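Side-chain contacts in malyl-CoA lyase/beta-methylmalyl-CoA lyase (Methylobacterium extorquens, PDB 5UGR), which is a magnesium-binding protein of the HpcH/HpaI aldolase/citrate lyase family, built on a TIM barrel and assembled from six chains: residues V90-V93 with R98-M101; V107-D112 with M145-A150; R279-A284 with A306-A311. All blocks are in the same frame, centred on the assembly; numbering follows the deposited sequence.

Contact 1. Residues V90-V93 with R98-M101; sequences VDIV and RLDM
Leu99 touches two neighbouring residues of helix 85-95, Ile92 and Val93, with one methyl, CD2. CD2 lies 4.2 Å from Ile92 CG2 and equally 4.2 Å from Val93 CG2, so a single branch of the leucine meets both beta-branched side chains. The contact is purely apolar, and all three residues are buried. Leu99 reaches the helix because its CG stands opposite the backbone N (chi1 -171°), on a CB that already faces segment 90-93. On the helical side, Ile92 likewise holds CG2 opposite its backbone N. Val93 presents the other kind of branch: its CG1 takes the place opposite N, while CG2, the methyl that meets Leu99, lies beside N. Ile92 and Leu99 cross at about a right angle, touching through their methyls rather than lying alongside each other. Ile92 also packs on Ile75 of strand 72-76 and on Ile60 and Leu63 of helix 52-65, a setting that suits a bulky, branched hydrocarbon.

The residues flanking Leu99 are polar and pair with each other. Arg98 NH1 donates to Asp100 OD2 over 2.8 Å in a salt bridge whose N-H...O angle is 147°. The oxygen lies at the guanidinium edge, in its plane, but is itself met from above the carboxylate plane, 38° out of it. Further bonds fix both groups: Arg98 NH2 reaches Gly69 O and Lys71 O, while Asp100 OD2 also accepts from Met73 N and OD1 pairs with Lys131. A leucine flanked in sequence by two charged residues joins the end of the helix to the start of strand 101-104, the return half of the beta-alpha-beta crossover from strand 72-76, one of those that build a TIM barrel.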
loop_
_atom_site.group_PDB
_atom_site.type_symbol
_atom_site.label_atom_id
_atom_site.label_comp_id
_atom_site.label_asym_id
_atom_site.label_seq_id
_atom_site.Cartn_x
_atom_site.Cartn_y
_atom_site.Cartn_z
ATOM N N VAL A 90 -13.105 -19.017 23.403
ATOM C CA VAL A 90 -13.772 -18.542 24.641
ATOM C C VAL A 90 -13.696 -19.622 25.734
ATOM O O VAL A 90 -13.222 -19.360 26.834
ATOM C CB VAL A 90 -15.248 -18.145 24.370
ATOM C CG1 VAL A 90 -16.000 -17.939 25.699
ATOM C CG2 VAL A 90 -15.297 -16.860 23.552
ATOM N N ASP A 91 -14.145 -20.834 25.423
ATOM C CA ASP A 91 -14.271 -21.838 26.505
ATOM C C ASP A 91 -12.899 -22.234 27.063
ATOM O O ASP A 91 -12.709 -22.344 28.270
ATOM C CB ASP A 91 -15.020 -23.071 26.055
ATOM C CG ASP A 91 -16.464 -22.830 25.786
ATOM O OD1 ASP A 91 -16.965 -21.713 26.003
ATOM O OD2 ASP A 91 -17.147 -23.843 25.481
ATOM N N ILE A 92 -11.928 -22.437 26.182
ATOM C CA ILE A 92 -10.623 -22.915 26.635
ATOM C C ILE A 92 -9.819 -21.813 27.262
ATOM O O ILE A 92 -9.196 -22.048 28.328
ATOM C CB ILE A 92 -9.854 -23.674 25.538
ATOM C CG1 ILE A 92 -10.671 -24.854 25.048
ATOM C CG2 ILE A 92 -8.465 -24.081 26.002
ATOM C CD1 ILE A 92 -10.260 -25.504 23.727
ATOM N N VAL A 93 -9.789 -20.605 26.651
ATOM C CA VAL A 93 -8.987 -19.572 27.255
ATOM C C VAL A 93 -9.597 -19.171 28.617
ATOM O O VAL A 93 -8.847 -18.940 29.599
ATOM C CB VAL A 93 -8.741 -18.358 26.325
ATOM C CG1 VAL A 93 -7.934 -17.271 27.000
ATOM C CG2 VAL A 93 -8.043 -18.806 25.036
ATOM N N ARG A 98 -3.245 -22.981 32.079
ATOM C CA ARG A 98 -2.073 -23.743 31.601
ATOM C C ARG A 98 -1.756 -23.515 30.134
ATOM O O ARG A 98 -0.639 -23.694 29.704
ATOM C CB ARG A 98 -2.209 -25.235 31.918
ATOM C CG ARG A 98 -1.042 -26.130 31.498
ATOM C CD ARG A 98 0.213 -25.725 32.217
ATOM N NE ARG A 98 1.404 -26.455 31.841
ATOM C CZ ARG A 98 2.130 -26.156 30.750
ATOM N NH1 ARG A 98 1.706 -25.222 29.891
ATOM N NH2 ARG A 98 3.254 -26.830 30.499
ATOM N N LEU A 99 -2.769 -23.157 29.350
ATOM C CA LEU A 99 -2.543 -22.925 27.923
ATOM C C LEU A 99 -1.483 -21.851 27.726
ATOM O O LEU A 99 -1.564 -20.761 28.298
ATOM C CB LEU A 99 -3.856 -22.532 27.259
ATOM C CG LEU A 99 -3.804 -22.464 25.744
ATOM C CD1 LEU A 99 -3.540 -23.799 25.084
ATOM C CD2 LEU A 99 -5.070 -21.791 25.207
ATOM N N ASP A 100 -0.533 -22.163 26.819
ATOM C CA ASP A 100 0.506 -21.226 26.460
ATOM C C ASP A 100 0.266 -20.484 25.119
ATOM O O ASP A 100 0.627 -19.294 24.992
ATOM C CB ASP A 100 1.860 -21.920 26.374
ATOM C CG ASP A 100 2.303 -22.534 27.713
ATOM O OD1 ASP A 100 2.301 -21.772 28.727
ATOM O OD2 ASP A 100 2.642 -23.740 27.695
ATOM N N MET A 101 -0.304 -21.208 24.144
ATOM C CA MET A 101 -0.370 -20.674 22.792
ATOM C C MET A 101 -1.600 -21.169 22.065
ATOM O O MET A 101 -2.183 -22.196 22.426
ATOM C CB MET A 101 0.868 -21.092 21.987
ATOM C CG MET A 101 2.202 -20.487 22.513
ATOM S SD MET A 101 3.603 -20.828 21.422
ATOM C CE MET A 101 3.150 -19.747 20.053
#

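Contact 2. Residues V107-D112 with M145-A150; sequences VGVPAD and MANVEA
Two pairs of CA atoms come close here, Val109 with Asn147 (CA to CA 6.0 Å) and Pro110 with Ala150 (CA to CA 6.1 Å). Segment 107-112 runs from loop into helix 110-127; segment 145-150 breaks its helical course at Asn147 before turning into helix 148-151. Asn147 lays its side chain against the carbonyl of Gly108, with CB 3.3 Å from Gly108 O. Its CG stands opposite its own carbonyl carbon (chi1 -67°), and ND2 donates to Leu143 O and to Tyr220 OH of a neighbouring subunit. Both segments belong to loops and helices following adjacent TIM-barrel strands, 101-104 and 134-139; Glu140, a magnesium ligand, comes directly after the second strand. Farther along, the ring of Pro110 meets Ala150, CG to CB 3.8 Å, a small methyl that lets the ring come close. Proline, with no N-H to give, suits the first turn of helix 110-127. Asp112 OD2 ties the loop back to this helix, accepting from Gly108 N at 2.9 Å, nearly along its C-O bond, and from Val109 N at 3.2 Å, from 48° above the carboxylate plane. The same oxygen also bonds Ser2 OG of a neighbouring subunit.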
loop_
_atom_site.group_PDB
_atom_site.type_symbol
_atom_site.label_atom_id
_atom_site.label_comp_id
_atom_site.label_asym_id
_atom_site.label_seq_id
_atom_site.Cartn_x
_atom_site.Cartn_y
_atom_site.Cartn_z
ATOM N N VAL A 107 -4.371 -19.690 7.849
ATOM C CA VAL A 107 -4.347 -18.209 7.873
ATOM C C VAL A 107 -4.099 -17.674 6.448
ATOM O O VAL A 107 -3.226 -18.163 5.723
ATOM C CB VAL A 107 -3.269 -17.668 8.849
ATOM C CG1 VAL A 107 -3.138 -16.144 8.795
ATOM C CG2 VAL A 107 -3.616 -18.115 10.264
ATOM N N GLY A 108 -4.911 -16.699 6.058
ATOM C CA GLY A 108 -4.868 -16.166 4.693
ATOM C C GLY A 108 -4.369 -14.751 4.601
ATOM O O GLY A 108 -3.690 -14.411 3.651
ATOM N N VAL A 109 -4.730 -13.917 5.560
ATOM C CA VAL A 109 -4.409 -12.491 5.560
ATOM C C VAL A 109 -4.111 -12.032 6.998
ATOM O O VAL A 109 -4.540 -12.665 7.974
ATOM C CB VAL A 109 -5.538 -11.623 4.963
ATOM C CG1 VAL A 109 -5.805 -11.984 3.524
ATOM C CG2 VAL A 109 -6.837 -11.732 5.758
ATOM N N PRO A 110 -3.377 -10.932 7.174
ATOM C CA PRO A 110 -3.042 -10.455 8.516
ATOM C C PRO A 110 -4.261 -10.229 9.434
ATOM O O PRO A 110 -4.195 -10.488 10.644
ATOM C CB PRO A 110 -2.249 -9.192 8.286
ATOM C CG PRO A 110 -1.981 -9.100 6.900
ATOM C CD PRO A 110 -2.688 -10.159 6.133
ATOM N N ALA A 111 -5.375 -9.788 8.852
ATOM C CA ALA A 111 -6.563 -9.487 9.668
ATOM C C ALA A 111 -7.136 -10.761 10.305
ATOM O O ALA A 111 -7.841 -10.663 11.339
ATOM C CB ALA A 111 -7.639 -8.780 8.850
ATOM N N ASP A 112 -6.846 -11.950 9.742
ATOM C CA ASP A 112 -7.254 -13.196 10.408
ATOM C C ASP A 112 -6.615 -13.257 11.799
ATOM O O ASP A 112 -7.253 -13.642 12.812
ATOM C CB ASP A 112 -6.821 -14.438 9.593
ATOM C CG ASP A 112 -7.633 -14.662 8.299
ATOM O OD1 ASP A 112 -8.836 -14.353 8.305
ATOM O OD2 ASP A 112 -6.976 -15.213 7.373
ATOM N N MET A 145 0.215 -18.450 1.669
ATOM C CA MET A 145 1.552 -18.322 1.103
ATOM C C MET A 145 1.708 -17.017 0.334
ATOM O O MET A 145 2.769 -16.388 0.370
ATOM C CB MET A 145 1.848 -19.524 0.210
ATOM C CG MET A 145 3.261 -19.592 -0.275
ATOM S SD MET A 145 4.545 -19.737 1.009
ATOM C CE MET A 145 4.191 -21.361 1.658
ATOM N N ALA A 146 0.674 -16.617 -0.397
ATOM C CA ALA A 146 0.708 -15.354 -1.159
ATOM C C ALA A 146 0.768 -14.080 -0.301
ATOM O O ALA A 146 1.159 -13.011 -0.783
ATOM C CB ALA A 146 -0.501 -15.300 -2.060
ATOM N N ASN A 147 0.421 -14.207 1.005
ATOM C CA ASN A 147 0.378 -13.123 1.940
ATOM C C ASN A 147 1.313 -13.343 3.133
ATOM O O ASN A 147 1.192 -12.650 4.149
ATOM C CB ASN A 147 -1.064 -12.877 2.402
ATOM C CG ASN A 147 -1.918 -12.375 1.271
ATOM O OD1 ASN A 147 -1.758 -11.232 0.851
ATOM N ND2 ASN A 147 -2.780 -13.183 0.781
ATOM N N VAL A 148 2.288 -14.258 2.997
ATOM C CA VAL A 148 3.013 -14.698 4.186
ATOM C C VAL A 148 3.842 -13.606 4.837
ATOM O O VAL A 148 3.950 -13.553 6.071
ATOM C CB VAL A 148 3.850 -15.960 3.874
ATOM C CG1 VAL A 148 4.961 -15.732 2.870
ATOM C CG2 VAL A 148 4.329 -16.648 5.145
ATOM N N GLU A 149 4.412 -12.704 4.033
ATOM C CA GLU A 149 5.231 -11.650 4.581
ATOM C C GLU A 149 4.403 -10.683 5.414
ATOM O O GLU A 149 4.823 -10.245 6.489
ATOM C CB GLU A 149 5.959 -10.897 3.464
ATOM C CG GLU A 149 6.882 -11.763 2.629
ATOM C CD GLU A 149 6.226 -12.506 1.464
ATOM O OE1 GLU A 149 4.933 -12.387 1.137
ATOM O OE2 GLU A 149 7.076 -13.250 0.865
ATOM N N ALA A 150 3.211 -10.338 4.921
ATOM C CA ALA A 150 2.280 -9.525 5.677
ATOM C C ALA A 150 1.747 -10.202 6.924
ATOM O O ALA A 150 1.607 -9.559 7.997
ATOM C CB ALA A 150 1.108 -9.054 4.770
#

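Contact 3. Residues R279-A284 with A306-A311; sequences RRILEA and ASIRMA
Ala284 N donates to Arg280 O over 2.8 Å, one of the i to i+4 bonds that keep helix 272-291 regular where it meets helix 305-322. An antiparallel beta hairpin, strands 296-298 and 301-303, links these two C-terminal helices and lies outside the barrel sheet. Over these short segments the axes approach to 9.4 Å and cross at -123°, obliquely and closer to antiparallel than to parallel.

Between them the contact is made of hydrocarbon alone. Ala311 points its methyl at Ile281, and the isoleucine receives it with several atoms: Ala311 CB lies 3.8 Å from Ile281 CG2 and 4.1 Å from Ile281 CD1. The torsions of Ile281 put CG1 beside the backbone N (chi1 -74°) and CG2 opposite it, and chi2, extended at 167°, carries CD1 outward, so that CG2 and the CD1 end of the other branch both face the alanine methyl from one side. A small residue at 311 suits a crossing in which the backbones come near, and Ala278 of helix 272-291 touches it as well. Leu282 starts off to one side, yet its end bends nearer and brings CD2 to 4.2 Å from Ala311 CB.

Around this apolar strip the outer faces carry charge. Arg280 forms a salt bridge with Asp299 in the hairpin turn, and Arg279 forms one with Asp319 farther along helix 305-322. Ile303 of the hairpin packs on both Ile281 and Ile308, filling in beside the crossing. One turn before Ala311, Ile308 touches the same isoleucine branch, its CG1 standing 4.3 Å from Ile281 CG2.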
loop_
_atom_site.group_PDB
_atom_site.type_symbol
_atom_site.label_atom_id
_atom_site.label_comp_id
_atom_site.label_asym_id
_atom_site.label_seq_id
_atom_site.Cartn_x
_atom_site.Cartn_y
_atom_site.Cartn_z
ATOM N N ARG A 279 27.645 -18.000 22.525
ATOM C CA ARG A 279 28.168 -17.698 23.872
ATOM C C ARG A 279 29.318 -16.711 23.817
ATOM O O ARG A 279 29.411 -15.801 24.653
ATOM C CB ARG A 279 28.592 -18.957 24.638
ATOM C CG ARG A 279 27.404 -19.873 24.952
ATOM C CD ARG A 279 27.534 -20.665 26.226
ATOM N NE ARG A 279 26.514 -21.692 26.350
ATOM C CZ ARG A 279 25.323 -21.573 26.963
ATOM N NH1 ARG A 279 24.902 -20.428 27.547
ATOM N NH2 ARG A 279 24.530 -22.649 26.982
ATOM N N ARG A 280 30.116 -16.820 22.787
ATOM C CA ARG A 280 31.247 -15.908 22.637
ATOM C C ARG A 280 30.823 -14.523 22.228
ATOM O O ARG A 280 31.458 -13.541 22.601
ATOM C CB ARG A 280 32.233 -16.456 21.614
ATOM C CG ARG A 280 32.901 -17.740 22.137
ATOM C CD ARG A 280 33.957 -18.251 21.194
ATOM N NE ARG A 280 35.115 -17.363 21.154
ATOM C CZ ARG A 280 35.649 -16.841 20.033
ATOM N NH1 ARG A 280 35.203 -17.152 18.848
ATOM N NH2 ARG A 280 36.664 -15.983 20.101
ATOM N N ILE A 281 29.733 -14.440 21.467
ATOM C CA ILE A 281 29.126 -13.162 21.175
ATOM C C ILE A 281 28.668 -12.475 22.479
ATOM O O ILE A 281 28.907 -11.285 22.661
ATOM C CB ILE A 281 28.002 -13.289 20.131
ATOM C CG1 ILE A 281 28.599 -13.530 18.738
ATOM C CG2 ILE A 281 27.143 -12.046 20.106
ATOM C CD1 ILE A 281 27.583 -13.983 17.670
ATOM N N LEU A 282 27.993 -13.222 23.349
ATOM C CA LEU A 282 27.498 -12.657 24.614
ATOM C C LEU A 282 28.695 -12.216 25.484
ATOM O O LEU A 282 28.618 -11.167 26.117
ATOM C CB LEU A 282 26.570 -13.646 25.359
ATOM C CG LEU A 282 25.296 -14.120 24.636
ATOM C CD1 LEU A 282 24.316 -14.689 25.648
ATOM C CD2 LEU A 282 24.668 -13.070 23.751
ATOM N N GLU A 283 29.772 -13.002 25.491
ATOM C CA GLU A 283 30.927 -12.559 26.289
ATOM C C GLU A 283 31.589 -11.347 25.607
ATOM O O GLU A 283 31.995 -10.433 26.308
ATOM C CB GLU A 283 31.880 -13.707 26.615
ATOM C CG GLU A 283 31.366 -14.688 27.678
ATOM C CD GLU A 283 31.364 -14.117 29.061
ATOM O OE1 GLU A 283 32.448 -13.888 29.595
ATOM O OE2 GLU A 283 30.281 -13.893 29.617
ATOM N N ALA A 284 31.582 -11.262 24.282
ATOM C CA ALA A 284 32.100 -10.068 23.601
ATOM C C ALA A 284 31.284 -8.824 23.910
ATOM O O ALA A 284 31.817 -7.697 23.995
ATOM C CB ALA A 284 32.133 -10.299 22.090
ATOM N N ALA A 306 21.420 -6.879 15.177
ATOM C CA ALA A 306 20.622 -8.015 14.714
ATOM C C ALA A 306 21.269 -9.348 15.061
ATOM O O ALA A 306 20.612 -10.301 15.483
ATOM C CB ALA A 306 20.442 -7.888 13.201
ATOM N N SER A 307 22.587 -9.380 14.944
ATOM C CA SER A 307 23.370 -10.596 15.200
ATOM C C SER A 307 23.408 -10.931 16.709
ATOM O O SER A 307 23.271 -12.124 17.112
ATOM C CB SER A 307 24.761 -10.453 14.623
ATOM O OG SER A 307 24.726 -10.269 13.213
ATOM N N ILE A 308 23.526 -9.871 17.547
ATOM C CA ILE A 308 23.425 -10.038 19.023
ATOM C C ILE A 308 22.071 -10.647 19.359
ATOM O O ILE A 308 22.007 -11.569 20.168
ATOM C CB ILE A 308 23.633 -8.689 19.747
ATOM C CG1 ILE A 308 25.122 -8.297 19.615
ATOM C CG2 ILE A 308 23.126 -8.717 21.179
ATOM C CD1 ILE A 308 25.432 -6.835 19.926
ATOM N N ARG A 309 20.981 -10.089 18.789
ATOM C CA ARG A 309 19.657 -10.608 19.087
ATOM C C ARG A 309 19.465 -12.053 18.691
ATOM O O ARG A 309 18.831 -12.822 19.443
ATOM C CB ARG A 309 18.552 -9.685 18.565
ATOM C CG ARG A 309 18.547 -8.325 19.218
ATOM C CD ARG A 309 17.563 -7.318 18.645
ATOM N NE ARG A 309 17.402 -6.166 19.544
ATOM C CZ ARG A 309 16.365 -5.353 19.536
ATOM N NH1 ARG A 309 15.379 -5.491 18.618
ATOM N NH2 ARG A 309 16.353 -4.367 20.413
ATOM N N MET A 310 20.046 -12.458 17.556
ATOM C CA MET A 310 20.049 -13.871 17.180
ATOM C C MET A 310 20.800 -14.735 18.155
ATOM O O MET A 310 20.381 -15.851 18.453
ATOM C CB MET A 310 20.591 -14.083 15.772
ATOM C CG MET A 310 19.731 -13.466 14.721
ATOM S SD MET A 310 20.131 -13.988 13.018
ATOM C CE MET A 310 19.391 -15.649 12.987
ATOM N N ALA A 311 21.924 -14.238 18.650
ATOM C CA ALA A 311 22.733 -14.986 19.601
ATOM C C ALA A 311 21.996 -15.173 20.925
ATOM O O ALA A 311 21.974 -16.280 21.475
ATOM C CB ALA A 311 24.057 -14.288 19.824
#

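Contacts 1 and 2 belong to the barrel itself, contact 3 to the C-terminal helices and hairpin. Contact 1 is buried and closes a helix onto the start of strand 101-104; contact 2, at the surface, joins the chain just beyond that strand to the segment following the next one, where other subunits take part. Contact 3, partly buried, falls between them. Chemistry follows position. Contacts 1 and 3 use only hydrocarbon groups across the interface, between helix and loop and between two helices respectively, whereas contact 2 mixes a proline-alanine touch with an amide lying by a carbonyl. Centres of contacts 1 and 2 are 23 Å apart; the centre of contact 3 is 34 Å from that of contact 1 and 31 Å from that of contact 2.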